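PDB 5NNP: N-terminal acetyltransferase-like protein from Chaetomium thermophilum, which probably acts as the helical-repeat auxiliary subunit of a NatA-type N-terminal acetyltransferase, supporting transfer of acetyl groups to protein N-termini. Local coordinates for residues 129-132 / 133-137; 162-165 / 166-169; 191-194 / 195-198. All coordinates share one frame; numbering follows the deposited sequence.

Contact 1. Residues 129-132 / 133-137; sequences AGYV and QSRLN
Tyr-131 and Arg-135, one helical turn apart, show how a single side chain can use both its aliphatic and its charged part on one tyrosine, the first over the ring and the second at the hydroxyl. The CG of the arginine sits over one face of the tyrosine, 4.2 Å from the ring centroid, in a CH-pi contact displaced toward the rim. Beyond CG the arginine bends (chi2 -49°) and carries the guanidinium past the ring to the phenol oxygen, where NH1 donates to OH over 3.1 Å. That bond is rather bent, and the plane of the guanidinium is turned 83° from the ring. Beneath the pair runs the backbone bond from Arg-135 N to Tyr-131 O, 2.9 Å long.

The helix concerned, 128-141, belongs to an alpha-solenoid of tetratricopeptide type and packs between helices 112-124 and 146-159. Tyr-131 and Val-132 meet Ala-155 of the latter, and Ser-134 presses on Leu-118 and Ala-119 of the former. The Ser-134 hydroxyl is hydrogen-bonded to Gln-122, while its backbone N reaches Gly-130 O at 3.0 Å.

The other side of the helix is looser. There Ala-129, Gln-133 and Leu-136 are exposed, and regular backbone bonds do the joining: Gln-133 N to Ala-129 O at 3.1 Å and Leu-136 N to Val-132 O at 2.9 Å. The extended Gln-133 runs outward, touching the preceding turn through little more than its CB.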
ATOM      1  N   ALA A 129     -10.284  23.018   6.020  1.00 39.47           N
ATOM      2  CA  ALA A 129     -10.682  24.248   6.720  1.00 40.66           C
ATOM      3  C   ALA A 129     -11.534  23.908   7.932  1.00 38.58           C
ATOM      4  O   ALA A 129     -11.343  24.463   9.012  1.00 42.28           O
ATOM      5  CB  ALA A 129     -11.434  25.197   5.788  1.00 27.74           C
ATOM      6  N   GLY A 130     -12.459  22.968   7.745  1.00 35.42           N
ATOM      7  CA  GLY A 130     -13.269  22.469   8.839  1.00 33.03           C
ATOM      8  C   GLY A 130     -12.436  21.856   9.956  1.00 32.76           C
ATOM      9  O   GLY A 130     -12.721  22.049  11.127  1.00 41.69           O
ATOM     10  N   TYR A 131     -11.390  21.134   9.585  1.00 32.48           N
ATOM     11  CA  TYR A 131     -10.607  20.349  10.531  1.00 33.87           C
ATOM     12  C   TYR A 131      -9.769  21.295  11.360  1.00 38.08           C
ATOM     13  O   TYR A 131      -9.595  21.113  12.566  1.00 35.74           O
ATOM     14  CB  TYR A 131      -9.719  19.338   9.789  1.00 30.44           C
ATOM     15  CG  TYR A 131      -8.995  18.374  10.683  1.00 30.63           C
ATOM     16  CD1 TYR A 131      -9.681  17.640  11.629  1.00 32.80           C
ATOM     17  CD2 TYR A 131      -7.627  18.178  10.568  1.00 34.93           C
ATOM     18  CE1 TYR A 131      -9.037  16.751  12.446  1.00 34.34           C
ATOM     19  CE2 TYR A 131      -6.964  17.281  11.387  1.00 35.73           C
ATOM     20  CZ  TYR A 131      -7.681  16.572  12.327  1.00 37.28           C
ATOM     21  OH  TYR A 131      -7.055  15.678  13.162  1.00 41.10           O
ATOM     22  N   VAL A 132      -9.252  22.316  10.698  1.00 31.26           N
ATOM     23  CA  VAL A 132      -8.522  23.355  11.385  1.00 35.24           C
ATOM     24  C   VAL A 132      -9.397  24.029  12.445  1.00 38.81           C
ATOM     25  O   VAL A 132      -9.012  24.130  13.609  1.00 43.91           O
ATOM     26  CB  VAL A 132      -8.007  24.413  10.399  1.00 35.17           C
ATOM     27  CG1 VAL A 132      -7.592  25.698  11.135  1.00 25.95           C
ATOM     28  CG2 VAL A 132      -6.867  23.848   9.579  1.00 25.11           C
ATOM     29  N   GLN A 133     -10.569  24.500  12.044  1.00 33.12           N
ATOM     30  CA  GLN A 133     -11.477  25.113  13.001  1.00 37.45           C
ATOM     31  C   GLN A 133     -11.754  24.188  14.192  1.00 36.17           C
ATOM     32  O   GLN A 133     -11.698  24.607  15.356  1.00 37.38           O
ATOM     33  CB  GLN A 133     -12.785  25.488  12.314  1.00 49.25           C
ATOM     34  CG  GLN A 133     -13.668  26.399  13.140  1.00 63.59           C
ATOM     35  CD  GLN A 133     -14.971  26.728  12.432  1.00 73.44           C
ATOM     36  OE1 GLN A 133     -15.121  26.475  11.235  1.00 73.12           O
ATOM     37  NE2 GLN A 133     -15.922  27.286  13.173  1.00 79.05           N
ATOM     38  N   SER A 134     -12.038  22.923  13.898  1.00 32.29           N
ATOM     39  CA  SER A 134     -12.299  21.944  14.944  1.00 33.29           C
ATOM     40  C   SER A 134     -11.145  21.824  15.946  1.00 33.81           C
ATOM     41  O   SER A 134     -11.353  21.857  17.157  1.00 34.40           O
ATOM     42  CB  SER A 134     -12.587  20.581  14.324  1.00 26.47           C
ATOM     43  OG  SER A 134     -13.899  20.553  13.821  1.00 27.37           O
ATOM     44  N   ARG A 135      -9.931  21.683  15.434  1.00 31.94           N
ATOM     45  CA  ARG A 135      -8.774  21.483  16.290  1.00 37.83           C
ATOM     46  C   ARG A 135      -8.465  22.719  17.098  1.00 34.66           C
ATOM     47  O   ARG A 135      -8.048  22.613  18.257  1.00 35.50           O
ATOM     48  CB  ARG A 135      -7.555  21.084  15.470  1.00 42.26           C
ATOM     49  CG  ARG A 135      -7.661  19.691  14.969  1.00 38.99           C
ATOM     50  CD  ARG A 135      -8.048  18.795  16.125  1.00 36.28           C
ATOM     51  NE  ARG A 135      -8.094  17.411  15.686  1.00 51.41           N
ATOM     52  CZ  ARG A 135      -8.077  16.364  16.500  1.00 56.13           C
ATOM     53  NH1 ARG A 135      -8.116  15.130  15.986  1.00 63.14           N
ATOM     54  NH2 ARG A 135      -8.020  16.551  17.818  1.00 36.04           N
ATOM     55  N   LEU A 136      -8.659  23.884  16.486  1.00 29.71           N
ATOM     56  CA  LEU A 136      -8.449  25.148  17.194  1.00 38.52           C
ATOM     57  C   LEU A 136      -9.399  25.208  18.385  1.00 34.79           C
ATOM     58  O   LEU A 136      -9.034  25.598  19.488  1.00 33.46           O
ATOM     59  CB  LEU A 136      -8.662  26.341  16.267  1.00 38.15           C
ATOM     60  CG  LEU A 136      -8.441  27.751  16.806  1.00 34.75           C
ATOM     61  CD1 LEU A 136      -7.096  27.845  17.505  1.00 35.14           C
ATOM     62  CD2 LEU A 136      -8.513  28.736  15.648  1.00 30.42           C
ATOM     63  N   ASN A 137     -10.623  24.770  18.145  1.00 35.42           N
ATOM     64  CA  ASN A 137     -11.619  24.675  19.177  1.00 25.48           C
ATOM     65  C   ASN A 137     -11.253  23.694  20.258  1.00 35.69           C
ATOM     66  O   ASN A 137     -11.315  24.008  21.439  1.00 35.45           O
ATOM     67  CB  ASN A 137     -12.933  24.270  18.559  1.00 36.29           C
ATOM     68  CG  ASN A 137     -13.963  25.291  18.751  1.00 48.17           C
ATOM     69  OD1 ASN A 137     -14.009  26.273  18.015  1.00 75.89           O
ATOM     70  ND2 ASN A 137     -14.802  25.099  19.754  1.00 45.88           N
TER

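Contact 2. Residues 162-165 / 166-169; sequences LEKA and EHIL. With GOL (glycerol), chain M.
The imidazole of His-167 and the carboxylate of Glu-166 stand on different sides of helix 162-175, near its start. Lys-164 lies alongside the histidine, both side chains pointing the same way, and its NZ comes to 3.3 Å from His-167 ND1 and 3.7 Å from CE1. The ammonium approaches the ring obliquely. Bends at chi2 (65°) and chi4 (57°) swing the lysine forward along the helix, toward the following turn, which is how an NZ four bonds beyond CB ends up beside a residue only three positions later.

The Glu-166 carboxylate works on a different side. With CG anti to the backbone N (chi1 -172°) and an extended chain, it reaches away from the helix, where OE1 forms a salt bridge with Arg-201 and OE2 one with Arg-206. A glycerol, probably left from the crystallisation liquor, fits against the same group: its O3 donates to OE2 over 3.2 Å, and its C2 lies 3.7 Å from CD. Shortening Glu-166 to an alanine is likely to leave Arg-201 and Arg-206 without the acid they share and the glycerol without one of its anchors.

Underneath, the backbone is regular, with Glu-166 N bonded to Leu-162 O at 2.9 Å and Ile-168 N to Lys-164 O at 3.0 Å. Ala-165 and Leu-169 turn to helix 146-159, meeting Tyr-156 and Ala-153 respectively, as successive helices do in a tetratricopeptide-like solenoid. The chemistry is therefore divided round the helix: apolar residues join its neighbours, whereas the acid, flanked by two guanidinium groups, is likely to remain ionised and to tie this helix to the chain following helix 185-200.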
ATOM      1  N   LEU A 162       1.921  25.765   5.913  1.00 34.88           N
ATOM      2  CA  LEU A 162       3.125  25.316   6.603  1.00 34.67           C
ATOM      3  C   LEU A 162       3.622  26.335   7.642  1.00 36.93           C
ATOM      4  O   LEU A 162       3.954  25.963   8.764  1.00 42.77           O
ATOM      5  CB  LEU A 162       4.218  25.002   5.582  1.00 42.98           C
ATOM      6  CG  LEU A 162       4.166  23.551   5.054  1.00 48.49           C
ATOM      7  CD1 LEU A 162       2.781  23.183   4.554  1.00 38.99           C
ATOM      8  CD2 LEU A 162       5.202  23.322   3.956  1.00 54.23           C
ATOM      9  N   GLU A 163       3.639  27.613   7.287  1.00 35.90           N
ATOM     10  CA  GLU A 163       4.050  28.648   8.229  1.00 42.37           C
ATOM     11  C   GLU A 163       3.255  28.601   9.539  1.00 44.74           C
ATOM     12  O   GLU A 163       3.838  28.709  10.625  1.00 37.99           O
ATOM     13  CB  GLU A 163       3.924  30.045   7.606  1.00 37.79           C
ATOM     14  CG  GLU A 163       4.573  31.152   8.436  1.00 47.15           C
ATOM     15  CD  GLU A 163       4.540  32.512   7.747  1.00 65.35           C
ATOM     16  OE1 GLU A 163       4.014  32.595   6.617  1.00 73.78           O
ATOM     17  OE2 GLU A 163       5.040  33.497   8.329  1.00 66.92           O
ATOM     18  N   LYS A 164       1.937  28.439   9.456  1.00 40.53           N
ATOM     19  CA  LYS A 164       1.149  28.404  10.683  1.00 45.03           C
ATOM     20  C   LYS A 164       1.372  27.089  11.443  1.00 41.89           C
ATOM     21  O   LYS A 164       1.364  27.063  12.670  1.00 45.32           O
ATOM     22  CB  LYS A 164      -0.339  28.616  10.388  1.00 51.06           C
ATOM     23  CG  LYS A 164      -1.069  29.430  11.457  1.00 58.10           C
ATOM     24  CD  LYS A 164      -0.537  30.855  11.518  1.00 64.36           C
ATOM     25  CE  LYS A 164      -1.318  31.724  12.500  1.00 71.23           C
ATOM     26  NZ  LYS A 164      -1.308  31.137  13.864  1.00 75.38           N
ATOM     27  N   ALA A 165       1.585  25.993  10.727  1.00 35.34           N
ATOM     28  CA  ALA A 165       1.828  24.736  11.414  1.00 37.59           C
ATOM     29  C   ALA A 165       3.144  24.794  12.195  1.00 42.43           C
ATOM     30  O   ALA A 165       3.245  24.275  13.311  1.00 44.82           O
ATOM     31  CB  ALA A 165       1.838  23.575  10.429  1.00 36.98           C
ATOM     32  N   GLU A 166       4.157  25.415  11.609  1.00 37.14           N
ATOM     33  CA  GLU A 166       5.415  25.552  12.315  1.00 34.58           C
ATOM     34  C   GLU A 166       5.249  26.450  13.551  1.00 37.20           C
ATOM     35  O   GLU A 166       5.783  26.172  14.625  1.00 40.55           O
ATOM     36  CB  GLU A 166       6.497  26.106  11.401  1.00 30.58           C
ATOM     37  CG  GLU A 166       7.847  26.070  12.075  1.00 41.31           C
ATOM     38  CD  GLU A 166       8.917  26.793  11.319  1.00 41.87           C
ATOM     39  OE1 GLU A 166       8.765  26.986  10.086  1.00 41.26           O
ATOM     40  OE2 GLU A 166       9.916  27.164  11.971  1.00 51.72           O
ATOM     41  N   HIS A 167       4.477  27.513  13.387  1.00 35.24           N
ATOM     42  CA  HIS A 167       4.176  28.443  14.466  1.00 37.81           C
ATOM     43  C   HIS A 167       3.512  27.755  15.670  1.00 37.83           C
ATOM     44  O   HIS A 167       3.863  28.019  16.818  1.00 40.33           O
ATOM     45  CB  HIS A 167       3.284  29.561  13.922  1.00 31.92           C
ATOM     46  CG  HIS A 167       2.867  30.565  14.950  1.00 47.19           C
ATOM     47  ND1 HIS A 167       1.556  30.718  15.346  1.00 58.03           N
ATOM     48  CD2 HIS A 167       3.581  31.473  15.655  1.00 43.06           C
ATOM     49  CE1 HIS A 167       1.481  31.677  16.250  1.00 45.03           C
ATOM     50  NE2 HIS A 167       2.695  32.150  16.456  1.00 44.44           N
ATOM     51  N   ILE A 168       2.551  26.872  15.400  1.00 38.82           N
ATOM     52  CA  ILE A 168       1.830  26.183  16.463  1.00 31.61           C
ATOM     53  C   ILE A 168       2.783  25.254  17.200  1.00 38.64           C
ATOM     54  O   ILE A 168       2.757  25.193  18.432  1.00 42.74           O
ATOM     55  CB  ILE A 168       0.623  25.396  15.918  1.00 29.95           C
ATOM     56  CG1 ILE A 168      -0.447  26.361  15.391  1.00 27.54           C
ATOM     57  CG2 ILE A 168       0.025  24.508  16.983  1.00 26.53           C
ATOM     58  CD1 ILE A 168      -0.789  27.514  16.381  1.00 28.46           C
ATOM     59  N   LEU A 169       3.651  24.568  16.450  1.00 36.91           N
ATOM     60  CA  LEU A 169       4.633  23.661  17.036  1.00 32.02           C
ATOM     61  C   LEU A 169       5.638  24.408  17.897  1.00 43.46           C
ATOM     62  O   LEU A 169       5.937  23.987  19.026  1.00 39.05           O
ATOM     63  CB  LEU A 169       5.364  22.875  15.950  1.00 32.32           C
ATOM     64  CG  LEU A 169       4.531  21.745  15.332  1.00 31.58           C
ATOM     65  CD1 LEU A 169       5.189  21.175  14.074  1.00 30.70           C
ATOM     66  CD2 LEU A 169       4.286  20.657  16.346  1.00 26.97           C
TER
HETATM   67  C1  GOL M 805       6.452  30.663  12.228  1.00 86.32           C
HETATM   68  O1  GOL M 805       5.931  29.924  11.146  1.00 80.46           O
HETATM   69  C2  GOL M 805       7.760  30.014  12.661  1.00 92.27           C
HETATM   70  O2  GOL M 805       8.854  30.818  12.261  1.00 99.59           O
HETATM   71  C3  GOL M 805       7.772  29.753  14.167  1.00 84.83           C
HETATM   72  O3  GOL M 805       8.832  28.873  14.497  1.00 79.26           O

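Contact 3. Residues 191-194 / 195-198; sequences LLYK and NTII
This is a buried contact within one helix, 185-200, whose residues are enclosed by helices 162-175, 204-214 and 537-547. Its centre is the pair Tyr-193 and Ile-197. The CD1 methyl of the isoleucine rests over one face of the tyrosine ring, 3.8 Å from the centroid and 19° off the ring normal, displaced toward the hydroxyl end so that its nearest ring atom is CZ at 3.6 Å. The isoleucine has CG1 anti to its carbonyl carbon (chi1 -74°) and then an extended step to CD1, which carries the methyl back along the helix to the ring. At the rim of the ring, Tyr-193 OH is hydrogen-bonded to His-157, and the two rings meet at an incline.

The carbonyl of Tyr-193 is gripped twice. Ile-197 N donates to Tyr-193 O at 3.0 Å in the ordinary helical way, and Thr-196 OG1 adds a second bond to Tyr-193 O at 2.7 Å. A chi1 of 64° sets the threonine hydroxyl between its own backbone N and carbonyl carbon, facing the preceding turn; a glycerol, probably from the crystallisation liquor, is hydrogen-bonded to the same hydroxyl.

Such helices, stacked in series, build the right-handed superhelix of tetratricopeptide-type auxiliary subunits, and here a helix distant in sequence joins them: Ile-537 and Val-541 pack on Tyr-193, and Arg-538 on Leu-192 and Thr-196. On another side, Asn-195 is held by both ends of its amide, OD1 to Tyr-231 and ND2 to Ala-207 O and His-210. Lys-194, fully extended, sends NZ to Thr-170, while its backbone O accepts from Ile-198 N at 3.0 Å.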
ATOM      1  N   LEU A 191       9.898  17.119  17.456  1.00 30.24           N
ATOM      2  CA  LEU A 191      11.028  17.857  16.892  1.00 30.53           C
ATOM      3  C   LEU A 191      11.269  17.468  15.425  1.00 41.22           C
ATOM      4  O   LEU A 191      11.464  18.334  14.569  1.00 43.88           O
ATOM      5  CB  LEU A 191      12.285  17.619  17.712  1.00 31.76           C
ATOM      6  CG  LEU A 191      12.328  18.263  19.103  1.00 39.33           C
ATOM      7  CD1 LEU A 191      13.402  17.622  19.952  1.00 34.50           C
ATOM      8  CD2 LEU A 191      12.546  19.773  19.022  1.00 35.16           C
ATOM      9  N   LEU A 192      11.224  16.174  15.118  1.00 31.80           N
ATOM     10  CA  LEU A 192      11.480  15.767  13.752  1.00 32.04           C
ATOM     11  C   LEU A 192      10.359  16.226  12.814  1.00 32.34           C
ATOM     12  O   LEU A 192      10.610  16.647  11.683  1.00 34.62           O
ATOM     13  CB  LEU A 192      11.662  14.257  13.673  1.00 37.66           C
ATOM     14  CG  LEU A 192      12.903  13.670  14.358  1.00 39.33           C
ATOM     15  CD1 LEU A 192      12.889  12.142  14.251  1.00 41.26           C
ATOM     16  CD2 LEU A 192      14.213  14.234  13.788  1.00 32.85           C
ATOM     17  N   TYR A 193       9.124  16.156  13.286  1.00 25.28           N
ATOM     18  CA  TYR A 193       7.989  16.601  12.478  1.00 31.65           C
ATOM     19  C   TYR A 193       8.139  18.072  12.073  1.00 31.42           C
ATOM     20  O   TYR A 193       8.019  18.412  10.885  1.00 34.80           O
ATOM     21  CB  TYR A 193       6.672  16.370  13.228  1.00 30.92           C
ATOM     22  CG  TYR A 193       5.435  16.847  12.491  1.00 36.67           C
ATOM     23  CD1 TYR A 193       5.176  16.447  11.190  1.00 35.94           C
ATOM     24  CD2 TYR A 193       4.511  17.686  13.112  1.00 45.25           C
ATOM     25  CE1 TYR A 193       4.037  16.886  10.512  1.00 38.08           C
ATOM     26  CE2 TYR A 193       3.369  18.123  12.452  1.00 43.87           C
ATOM     27  CZ  TYR A 193       3.138  17.723  11.152  1.00 41.16           C
ATOM     28  OH  TYR A 193       2.004  18.166  10.504  1.00 39.37           O
ATOM     29  N   LYS A 194       8.430  18.933  13.051  1.00 34.61           N
ATOM     30  CA  LYS A 194       8.734  20.345  12.790  1.00 34.56           C
ATOM     31  C   LYS A 194       9.896  20.486  11.805  1.00 45.02           C
ATOM     32  O   LYS A 194       9.844  21.321  10.896  1.00 50.85           O
ATOM     33  CB  LYS A 194       9.059  21.093  14.089  1.00 31.57           C
ATOM     34  CG  LYS A 194       9.562  22.560  13.882  1.00 38.66           C
ATOM     35  CD  LYS A 194      10.009  23.230  15.203  1.00 30.57           C
ATOM     36  CE  LYS A 194      10.465  24.648  15.010  1.00 33.48           C
ATOM     37  NZ  LYS A 194      11.014  25.276  16.269  1.00 33.22           N
ATOM     38  N   ASN A 195      10.944  19.681  11.981  1.00 43.32           N
ATOM     39  CA  ASN A 195      12.070  19.724  11.051  1.00 39.87           C
ATOM     40  C   ASN A 195      11.621  19.428   9.616  1.00 39.13           C
ATOM     41  O   ASN A 195      11.996  20.149   8.695  1.00 31.52           O
ATOM     42  CB  ASN A 195      13.188  18.753  11.458  1.00 39.02           C
ATOM     43  CG  ASN A 195      14.478  18.970  10.644  1.00 45.53           C
ATOM     44  OD1 ASN A 195      14.678  18.343   9.599  1.00 35.84           O
ATOM     45  ND2 ASN A 195      15.349  19.883  11.120  1.00 46.76           N
ATOM     46  N   THR A 196      10.814  18.385   9.416  1.00 31.89           N
ATOM     47  CA  THR A 196      10.370  18.089   8.059  1.00 29.56           C
ATOM     48  C   THR A 196       9.548  19.260   7.524  1.00 35.86           C
ATOM     49  O   THR A 196       9.580  19.551   6.332  1.00 38.32           O
ATOM     50  CB  THR A 196       9.551  16.786   7.967  1.00 27.52           C
ATOM     51  OG1 THR A 196       8.335  16.907   8.716  1.00 34.25           O
ATOM     52  CG2 THR A 196      10.352  15.611   8.476  1.00 26.25           C
ATOM     53  N   ILE A 197       8.844  19.958   8.409  1.00 42.16           N
ATOM     54  CA  ILE A 197       8.016  21.086   7.976  1.00 45.40           C
ATOM     55  C   ILE A 197       8.867  22.252   7.481  1.00 45.60           C
ATOM     56  O   ILE A 197       8.560  22.858   6.452  1.00 46.78           O
ATOM     57  CB  ILE A 197       7.063  21.548   9.103  1.00 39.10           C
ATOM     58  CG1 ILE A 197       5.934  20.525   9.231  1.00 35.06           C
ATOM     59  CG2 ILE A 197       6.484  22.922   8.801  1.00 28.35           C
ATOM     60  CD1 ILE A 197       5.016  20.712  10.424  1.00 39.44           C
ATOM     61  N   ILE A 198       9.945  22.548   8.197  1.00 39.16           N
ATOM     62  CA  ILE A 198      10.888  23.560   7.747  1.00 36.89           C
ATOM     63  C   ILE A 198      11.448  23.245   6.355  1.00 37.63           C
ATOM     64  O   ILE A 198      11.571  24.124   5.518  1.00 48.35           O
ATOM     65  CB  ILE A 198      12.056  23.709   8.735  1.00 41.93           C
ATOM     66  CG1 ILE A 198      11.535  24.167  10.102  1.00 39.56           C
ATOM     67  CG2 ILE A 198      13.096  24.691   8.186  1.00 45.49           C
ATOM     68  CD1 ILE A 198      12.607  24.300  11.191  1.00 35.80           C
TER

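Overall arrangement
All three contacts join successive turns of a single helix, but burial separates them. Contact 3 is core, whereas contacts 1 and 2 each divide between covered and solvent-facing sides. Contacts 2 and 3 lie on consecutive helices, about 10 Å apart between centres, and meet directly: Leu-169 CD1 packs 3.7 Å from Ile-197 CD1. Contact 1 touches neither, its centre about 14 Å from that of contact 2, yet both border helix 146-159, where Val-132, Lys-164 and Ala-165 all meet Tyr-156. Tyrosine faces bear aliphatic carbons in contacts 1 and 3, from an arginine stem and an isoleucine methyl respectively; in contact 2 the acid of Glu-166 turns its charge outward, to Arg-201 and Arg-206.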